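Local coordinates for protein VP24 (White spot syndrome virus, PDB 5HLJ) that is a major envelope protein of the virion, probably held in the viral membrane by a transmembrane helix and serving a structural role there, at residues Y46-T56 / K64-L74; D104-G115 / H161-N172. All blocks are in the same frame, centred on the assembly; numbering follows the deposited sequence.

Contact 1 of 2, residues Y46-T56 / K64-L74; sequences YGKVYVAGQGT and KKGDIILTSLL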
# COMPACT_ATOMS: atom_id res chain seq x y z
N TYR A 46 -11.75 15.91 2.57
CA TYR A 46 -13.00 15.17 2.66
C TYR A 46 -13.85 15.60 3.85
O TYR A 46 -14.76 14.87 4.26
CB TYR A 46 -12.71 13.66 2.69
CG TYR A 46 -12.15 13.23 1.36
CD1 TYR A 46 -13.00 12.87 0.32
CD2 TYR A 46 -10.79 13.28 1.12
CE1 TYR A 46 -12.49 12.53 -0.92
CE2 TYR A 46 -10.28 12.94 -0.12
CZ TYR A 46 -11.13 12.57 -1.13
OH TYR A 46 -10.62 12.23 -2.36
N GLY A 47 -13.58 16.78 4.39
CA GLY A 47 -14.33 17.26 5.53
C GLY A 47 -14.02 16.44 6.77
O GLY A 47 -12.92 15.91 6.91
N LYS A 48 -15.01 16.34 7.67
CA LYS A 48 -14.82 15.62 8.92
C LYS A 48 -15.27 14.17 8.79
O LYS A 48 -16.37 13.87 8.32
CB LYS A 48 -15.59 16.30 10.07
CG LYS A 48 -15.22 15.72 11.46
CD LYS A 48 -16.28 15.98 12.54
CE LYS A 48 -15.96 17.20 13.41
NZ LYS A 48 -14.99 16.93 14.54
N VAL A 49 -14.40 13.25 9.19
CA VAL A 49 -14.79 11.86 9.21
C VAL A 49 -15.28 11.53 10.61
O VAL A 49 -14.61 11.80 11.59
CB VAL A 49 -13.63 10.95 8.79
CG1 VAL A 49 -13.92 9.51 9.12
CG2 VAL A 49 -13.39 11.11 7.29
N TYR A 50 -16.49 10.97 10.69
CA TYR A 50 -17.11 10.63 11.96
C TYR A 50 -17.32 9.14 12.04
O TYR A 50 -18.09 8.55 11.25
CB TYR A 50 -18.46 11.37 12.13
CG TYR A 50 -19.13 11.24 13.49
CD1 TYR A 50 -19.28 12.35 14.33
CD2 TYR A 50 -19.66 10.03 13.92
CE1 TYR A 50 -19.91 12.25 15.56
CE2 TYR A 50 -20.30 9.92 15.16
CZ TYR A 50 -20.41 11.04 15.97
OH TYR A 50 -21.04 10.93 17.18
N VAL A 51 -16.68 8.51 13.00
CA VAL A 51 -16.84 7.09 13.19
C VAL A 51 -17.79 6.83 14.36
O VAL A 51 -17.37 6.89 15.51
CB VAL A 51 -15.48 6.40 13.43
CG1 VAL A 51 -15.66 4.91 13.58
CG2 VAL A 51 -14.51 6.72 12.30
N ALA A 52 -19.06 6.54 14.05
CA ALA A 52 -20.07 6.29 15.08
C ALA A 52 -19.84 4.99 15.83
O ALA A 52 -18.97 4.19 15.47
CB ALA A 52 -21.47 6.29 14.46
N GLY A 53 -20.60 4.78 16.90
CA GLY A 53 -20.53 3.52 17.62
C GLY A 53 -21.00 2.33 16.79
O GLY A 53 -21.72 2.48 15.79
N GLN A 54 -20.61 1.13 17.20
CA GLN A 54 -20.98 -0.08 16.48
C GLN A 54 -22.48 -0.24 16.30
O GLN A 54 -23.27 0.14 17.16
CB GLN A 54 -20.42 -1.29 17.20
CG GLN A 54 -20.92 -1.42 18.62
CD GLN A 54 -20.06 -2.39 19.44
OE1 GLN A 54 -18.85 -2.20 19.57
NE2 GLN A 54 -20.70 -3.42 19.99
N GLY A 55 -22.87 -0.79 15.16
CA GLY A 55 -24.25 -1.12 14.88
C GLY A 55 -25.22 0.04 14.77
O GLY A 55 -26.43 -0.14 14.94
N THR A 56 -24.70 1.23 14.49
CA THR A 56 -25.56 2.40 14.34
C THR A 56 -26.52 2.20 13.17
O THR A 56 -26.12 1.81 12.08
CB THR A 56 -24.71 3.67 14.11
OG1 THR A 56 -23.84 3.87 15.24
CG2 THR A 56 -25.58 4.89 13.93
N LYS A 64 -25.49 12.17 12.38
CA LYS A 64 -24.22 12.44 13.03
C LYS A 64 -23.56 13.69 12.46
O LYS A 64 -23.84 14.12 11.34
CB LYS A 64 -23.29 11.25 12.91
CG LYS A 64 -23.88 9.98 13.43
CD LYS A 64 -24.16 10.04 14.90
CE LYS A 64 -24.79 8.75 15.38
NZ LYS A 64 -24.86 8.69 16.86
N LYS A 65 -22.68 14.29 13.26
CA LYS A 65 -22.08 15.57 12.92
C LYS A 65 -20.76 15.36 12.18
O LYS A 65 -19.69 15.36 12.80
CB LYS A 65 -21.85 16.41 14.17
CG LYS A 65 -23.06 17.22 14.59
CD LYS A 65 -23.10 17.43 16.10
CE LYS A 65 -24.10 18.52 16.48
NZ LYS A 65 -24.15 18.67 17.96
N GLY A 66 -20.84 15.21 10.86
CA GLY A 66 -19.66 15.02 10.05
C GLY A 66 -20.02 15.03 8.60
O GLY A 66 -21.18 15.14 8.24
N ASP A 67 -19.01 14.90 7.75
CA ASP A 67 -19.21 14.89 6.32
C ASP A 67 -19.28 13.47 5.75
O ASP A 67 -19.93 13.22 4.72
CB ASP A 67 -18.09 15.69 5.64
CG ASP A 67 -18.08 17.15 6.06
OD1 ASP A 67 -18.89 17.93 5.50
OD2 ASP A 67 -17.26 17.53 6.94
N ILE A 68 -18.60 12.55 6.42
CA ILE A 68 -18.57 11.14 6.08
C ILE A 68 -18.75 10.36 7.38
O ILE A 68 -17.98 10.55 8.33
CB ILE A 68 -17.23 10.74 5.39
CG1 ILE A 68 -17.05 11.50 4.07
CG2 ILE A 68 -17.19 9.26 5.13
CD1 ILE A 68 -15.66 11.34 3.47
N ILE A 69 -19.78 9.51 7.44
CA ILE A 69 -20.13 8.82 8.68
C ILE A 69 -20.00 7.32 8.49
O ILE A 69 -20.58 6.75 7.56
CB ILE A 69 -21.59 9.13 9.14
CG1 ILE A 69 -21.98 10.57 8.79
CG2 ILE A 69 -21.77 8.84 10.63
CD1 ILE A 69 -21.21 11.62 9.57
N LEU A 70 -19.27 6.68 9.39
CA LEU A 70 -19.05 5.25 9.29
C LEU A 70 -19.52 4.52 10.53
O LEU A 70 -19.41 5.04 11.64
CB LEU A 70 -17.57 4.94 9.07
CG LEU A 70 -16.80 5.56 7.90
CD1 LEU A 70 -16.25 6.93 8.27
CD2 LEU A 70 -15.69 4.61 7.52
N THR A 71 -20.03 3.30 10.33
CA THR A 71 -20.29 2.38 11.43
C THR A 71 -19.93 0.95 10.98
O THR A 71 -20.15 0.58 9.83
CB THR A 71 -21.78 2.44 11.91
OG1 THR A 71 -21.96 1.58 13.03
CG2 THR A 71 -22.74 2.02 10.80
N SER A 72 -19.34 0.18 11.87
CA SER A 72 -19.13 -1.24 11.61
C SER A 72 -20.26 -2.03 12.25
O SER A 72 -20.68 -1.72 13.37
CB SER A 72 -17.77 -1.70 12.14
OG SER A 72 -17.59 -1.34 13.49
N LEU A 73 -20.78 -3.01 11.52
CA LEU A 73 -21.89 -3.85 12.01
C LEU A 73 -21.36 -5.19 12.48
O LEU A 73 -20.39 -5.71 11.94
CB LEU A 73 -22.97 -4.05 10.92
CG LEU A 73 -23.59 -2.80 10.28
CD1 LEU A 73 -24.82 -3.15 9.44
CD2 LEU A 73 -23.92 -1.73 11.32
N LEU A 74 -22.00 -5.73 13.51
CA LEU A 74 -21.56 -6.98 14.10
C LEU A 74 -22.68 -8.01 14.01
O LEU A 74 -23.70 -7.76 13.36
CB LEU A 74 -21.12 -6.74 15.55
CG LEU A 74 -20.06 -5.63 15.67
CD1 LEU A 74 -19.79 -5.25 17.12
CD2 LEU A 74 -18.76 -6.00 14.95
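Gly53 O is gripped by two threonine hydroxyls, one from each segment. Thr71 OG1 donates to it across the contact at 2.9 Å. Thr56 OG1 donates from within its own segment and reaches the oxygen from the opposite face of the carbonyl plane. Thr71 OG1 also accepts from Thr56 N at 3.1 Å. The hydroxyl lies anti to the Thr71 backbone N (chi1 -177°), which turns it to the type II turn Gly53-Thr56. Gly55 N adds a bond to Ser72 O. At the far end, Asp67 OD2 takes Lys48 N on its anti side, 2.6 Å away and nearly straight. Lys48 O returns the link by accepting from both Asp67 N and Ile68 N. Between these ends the strands 48-51 and 68-72 run parallel, bonded through Tyr50 N to Ile68 O, Leu70 N to Tyr50 O and Ala52 N to Leu70 O. They are the two strands of a beta-alpha-beta unit whose helix is 58-61. The faces differ. On one, Val49 CG1 meets Leu70 CD1 at 3.6 Å, with Phe36 of strand 33-42 also against Leu70. On the other, Lys64 CB sits over the centre of the Tyr50 ring as a CH-pi contact, 4.0 Å from the centroid, while Ile69 CD1 touches Tyr50 CB. One face of the Tyr50 ring is thus covered by the aliphatic part of Lys64. The Asp67 carboxylate and the Gly53-Thr56 turn, one at each end, tie the parallel pair beyond its strand bonds.

Contact 2 of 2, residues D104-G115 / H161-N172; sequences DITVDSVSLSPG and HYLLSMRFSPGN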
# COMPACT_ATOMS: atom_id res chain seq x y z
N ASP A 104 -19.22 11.88 -5.36
CA ASP A 104 -18.86 10.48 -5.24
C ASP A 104 -17.40 10.33 -4.81
O ASP A 104 -16.54 11.11 -5.22
CB ASP A 104 -19.10 9.76 -6.56
CG ASP A 104 -20.57 9.54 -6.86
OD1 ASP A 104 -20.88 9.02 -7.96
OD2 ASP A 104 -21.43 9.84 -5.99
N ILE A 105 -17.14 9.33 -3.97
CA ILE A 105 -15.80 9.01 -3.51
C ILE A 105 -15.50 7.55 -3.80
O ILE A 105 -16.34 6.69 -3.56
CB ILE A 105 -15.66 9.23 -2.00
CG1 ILE A 105 -15.89 10.71 -1.66
CG2 ILE A 105 -14.31 8.74 -1.51
CD1 ILE A 105 -16.00 10.95 -0.19
N THR A 106 -14.32 7.26 -4.34
CA THR A 106 -13.90 5.87 -4.48
C THR A 106 -12.91 5.52 -3.36
O THR A 106 -11.96 6.27 -3.08
CB THR A 106 -13.25 5.57 -5.86
OG1 THR A 106 -14.17 5.90 -6.92
CG2 THR A 106 -12.88 4.08 -5.99
N VAL A 107 -13.16 4.41 -2.68
CA VAL A 107 -12.14 3.85 -1.80
C VAL A 107 -11.27 2.93 -2.65
O VAL A 107 -11.71 1.87 -3.07
CB VAL A 107 -12.76 3.11 -0.60
CG1 VAL A 107 -11.67 2.66 0.38
CG2 VAL A 107 -13.74 4.03 0.12
N ASP A 108 -10.04 3.37 -2.92
CA ASP A 108 -9.13 2.73 -3.88
C ASP A 108 -8.46 1.49 -3.35
O ASP A 108 -8.28 0.51 -4.07
CB ASP A 108 -8.03 3.70 -4.30
CG ASP A 108 -8.52 4.78 -5.19
OD1 ASP A 108 -9.20 4.45 -6.19
OD2 ASP A 108 -8.24 5.95 -4.88
N SER A 109 -8.05 1.55 -2.09
CA SER A 109 -7.24 0.49 -1.52
C SER A 109 -7.27 0.57 -0.02
O SER A 109 -7.62 1.60 0.55
CB SER A 109 -5.80 0.57 -2.03
OG SER A 109 -5.26 1.86 -1.81
N VAL A 110 -6.93 -0.53 0.62
CA VAL A 110 -6.78 -0.51 2.06
C VAL A 110 -5.50 -1.24 2.43
O VAL A 110 -5.00 -2.05 1.66
CB VAL A 110 -7.98 -1.17 2.79
CG1 VAL A 110 -9.30 -0.61 2.29
CG2 VAL A 110 -7.95 -2.66 2.62
N SER A 111 -4.98 -0.94 3.61
CA SER A 111 -3.90 -1.75 4.16
C SER A 111 -4.05 -1.78 5.66
O SER A 111 -4.74 -0.96 6.25
CB SER A 111 -2.52 -1.21 3.73
OG SER A 111 -2.39 0.16 4.03
N LEU A 112 -3.43 -2.79 6.28
CA LEU A 112 -3.50 -3.00 7.71
C LEU A 112 -2.13 -3.12 8.30
O LEU A 112 -1.22 -3.70 7.70
CB LEU A 112 -4.26 -4.29 8.06
CG LEU A 112 -5.77 -4.49 7.97
CD1 LEU A 112 -6.04 -5.86 8.56
CD2 LEU A 112 -6.55 -3.41 8.72
N SER A 113 -2.00 -2.61 9.51
CA SER A 113 -0.86 -2.89 10.33
C SER A 113 -1.41 -3.35 11.68
O SER A 113 -2.40 -2.79 12.15
CB SER A 113 0.03 -1.65 10.48
OG SER A 113 0.92 -1.79 11.58
N PRO A 114 -0.80 -4.37 12.29
CA PRO A 114 -1.15 -4.64 13.70
C PRO A 114 -0.81 -3.42 14.54
O PRO A 114 0.14 -2.71 14.18
CB PRO A 114 -0.27 -5.83 14.07
CG PRO A 114 0.91 -5.75 13.11
CD PRO A 114 0.32 -5.21 11.82
N GLY A 115 -1.58 -3.16 15.59
CA GLY A 115 -1.22 -2.15 16.57
C GLY A 115 -0.29 -2.77 17.61
O GLY A 115 -0.03 -3.98 17.58
N HIS A 161 -5.68 -6.01 17.87
CA HIS A 161 -5.62 -4.58 17.59
C HIS A 161 -4.97 -4.25 16.25
O HIS A 161 -3.83 -4.64 16.00
CB HIS A 161 -4.86 -3.87 18.71
CG HIS A 161 -5.06 -2.39 18.73
ND1 HIS A 161 -6.31 -1.82 18.74
CD2 HIS A 161 -4.17 -1.37 18.73
CE1 HIS A 161 -6.19 -0.50 18.77
NE2 HIS A 161 -4.90 -0.20 18.76
N TYR A 162 -5.68 -3.52 15.39
CA TYR A 162 -5.16 -3.18 14.07
C TYR A 162 -5.34 -1.71 13.70
O TYR A 162 -6.21 -1.02 14.22
CB TYR A 162 -5.81 -4.08 12.99
CG TYR A 162 -5.16 -5.43 13.02
CD1 TYR A 162 -5.57 -6.43 13.92
CD2 TYR A 162 -4.08 -5.71 12.19
CE1 TYR A 162 -4.93 -7.67 13.98
CE2 TYR A 162 -3.44 -6.93 12.24
CZ TYR A 162 -3.86 -7.91 13.13
OH TYR A 162 -3.19 -9.11 13.14
N LEU A 163 -4.47 -1.25 12.80
CA LEU A 163 -4.52 0.09 12.25
C LEU A 163 -4.91 -0.03 10.80
O LEU A 163 -4.34 -0.82 10.06
CB LEU A 163 -3.17 0.80 12.38
CG LEU A 163 -2.55 0.72 13.78
CD1 LEU A 163 -1.13 1.30 13.82
CD2 LEU A 163 -3.47 1.46 14.74
N LEU A 164 -5.91 0.75 10.39
CA LEU A 164 -6.47 0.64 9.06
C LEU A 164 -6.15 1.87 8.23
O LEU A 164 -6.41 2.99 8.66
CB LEU A 164 -7.99 0.44 9.16
CG LEU A 164 -8.83 0.52 7.87
CD1 LEU A 164 -8.54 -0.65 6.94
CD2 LEU A 164 -10.32 0.59 8.22
N SER A 165 -5.57 1.66 7.06
CA SER A 165 -5.37 2.75 6.12
C SER A 165 -6.30 2.60 4.92
O SER A 165 -6.31 1.57 4.27
CB SER A 165 -3.93 2.80 5.63
OG SER A 165 -3.08 3.40 6.59
N MET A 166 -7.08 3.64 4.65
CA MET A 166 -7.91 3.65 3.44
C MET A 166 -7.53 4.82 2.56
O MET A 166 -7.34 5.93 3.05
CB MET A 166 -9.40 3.74 3.80
CG MET A 166 -9.89 2.64 4.70
SD MET A 166 -11.69 2.66 4.92
CE MET A 166 -11.91 4.12 5.95
N ARG A 167 -7.43 4.59 1.25
CA ARG A 167 -7.22 5.71 0.35
C ARG A 167 -8.53 6.14 -0.28
O ARG A 167 -9.22 5.35 -0.92
CB ARG A 167 -6.20 5.37 -0.74
CG ARG A 167 -5.96 6.55 -1.68
CD ARG A 167 -4.84 6.31 -2.68
NE ARG A 167 -4.94 7.19 -3.85
CZ ARG A 167 -3.92 7.91 -4.34
NH1 ARG A 167 -2.72 7.86 -3.76
NH2 ARG A 167 -4.10 8.68 -5.42
N PHE A 168 -8.88 7.41 -0.09
CA PHE A 168 -10.03 8.03 -0.72
C PHE A 168 -9.62 8.81 -1.96
O PHE A 168 -8.60 9.50 -1.96
CB PHE A 168 -10.75 9.00 0.24
CG PHE A 168 -11.52 8.33 1.34
CD1 PHE A 168 -11.39 6.97 1.58
CD2 PHE A 168 -12.36 9.08 2.15
CE1 PHE A 168 -12.10 6.36 2.63
CE2 PHE A 168 -13.08 8.49 3.18
CZ PHE A 168 -12.95 7.12 3.42
N SER A 169 -10.42 8.72 -3.02
CA SER A 169 -10.19 9.58 -4.18
C SER A 169 -11.52 10.04 -4.78
O SER A 169 -12.55 9.41 -4.58
CB SER A 169 -9.32 8.85 -5.22
OG SER A 169 -9.93 7.65 -5.65
N PRO A 170 -11.51 11.18 -5.50
CA PRO A 170 -12.76 11.71 -6.04
C PRO A 170 -13.31 10.90 -7.19
O PRO A 170 -12.53 10.35 -7.97
CB PRO A 170 -12.36 13.12 -6.53
CG PRO A 170 -11.01 13.38 -5.94
CD PRO A 170 -10.36 12.06 -5.78
N GLY A 171 -14.63 10.82 -7.31
CA GLY A 171 -15.23 10.29 -8.51
C GLY A 171 -15.61 8.83 -8.37
O GLY A 171 -15.55 8.26 -7.27
N ASN A 172 -16.01 8.23 -9.48
CA ASN A 172 -16.61 6.91 -9.46
C ASN A 172 -16.15 6.03 -10.62
O ASN A 172 -16.69 4.94 -10.82
CB ASN A 172 -18.13 7.06 -9.47
CG ASN A 172 -18.62 7.93 -10.62
OD1 ASN A 172 -18.21 7.74 -11.77
ND2 ASN A 172 -19.48 8.90 -10.32
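The methyl Val107 CG2 rests against Phe168, 3.8 Å from CE1, with the two side chains side by side and pointing the same way. Ile105 CG2 comes to the base of the same aromatic, 4.0 Å from Phe168 CB. Both methyls lie on the same side of the Phe168 ring, Ile105 near its base and Val107 near CE1. Further along this face Val110 CG1 lies beside Met166 CG, and Leu112 CD2 meets Leu164 CD1 at 3.8 Å. Leu112 sends its other methyl, CD1, to Tyr162 CD2, so its fork straddles two neighbours. The Tyr162 ring also lies against Pro114, with CE2 3.8 Å from Pro114 CB. Strands 105-114 and 161-170 are antiparallel neighbours in a mixed sheet that folds back on itself. Strand 68-72 thus faces strand 161-170 across an apolar interior, with Ile68 on Phe168 and Leu70 on Met166. The other face carries Thr106, Arg167 and several serines. Asp108 leans toward the partner strand where the pairing is irregular, and its OD2 accepts from Ser169 OG at 2.5 Å, on the syn side of the carboxylate. The serine hydroxyl stands between its own backbone N and carbonyl carbon (chi1 59°), turned to the aspartate. The extended Arg167 chain brings NE to Asp108 OD2, a long salt bridge of 3.7 Å. Small side chains follow: Ser111 OG fits against Ser165 CB at 3.4 Å. Phe132 of a second subunit packs on Leu163 and gives its N-H to Ser113 OG. Past the strands, Asn172 ND2 donates to Asp104 OD1 at 2.7 Å, with the amide and carboxylate planes 62° apart. Asp104 OD1 also pairs with Lys138.

Contact 1 and contact 2 belong to the same mixed sheet, and their centres lie about 15 Å apart. Along the chain contact 1 closes before contact 2 opens. Their strands are not neighbours in the sheet: 33-42 and 19-28 lie between 48-51 and 161-170. The Tyr46 side chain brings the two contacts together: its CD1 is 3.6 Å from Ile105 CD1, and its OH is 3.2 Å from Ser169 CA, while that hydroxyl bonds to Glu17 O. Both contacts also face other subunits of the three-chain assembly. Val51 of contact 1 packs on Phe175 of a second subunit. In contact 2, Asp108 and Arg167 pack on Ile20 of a third.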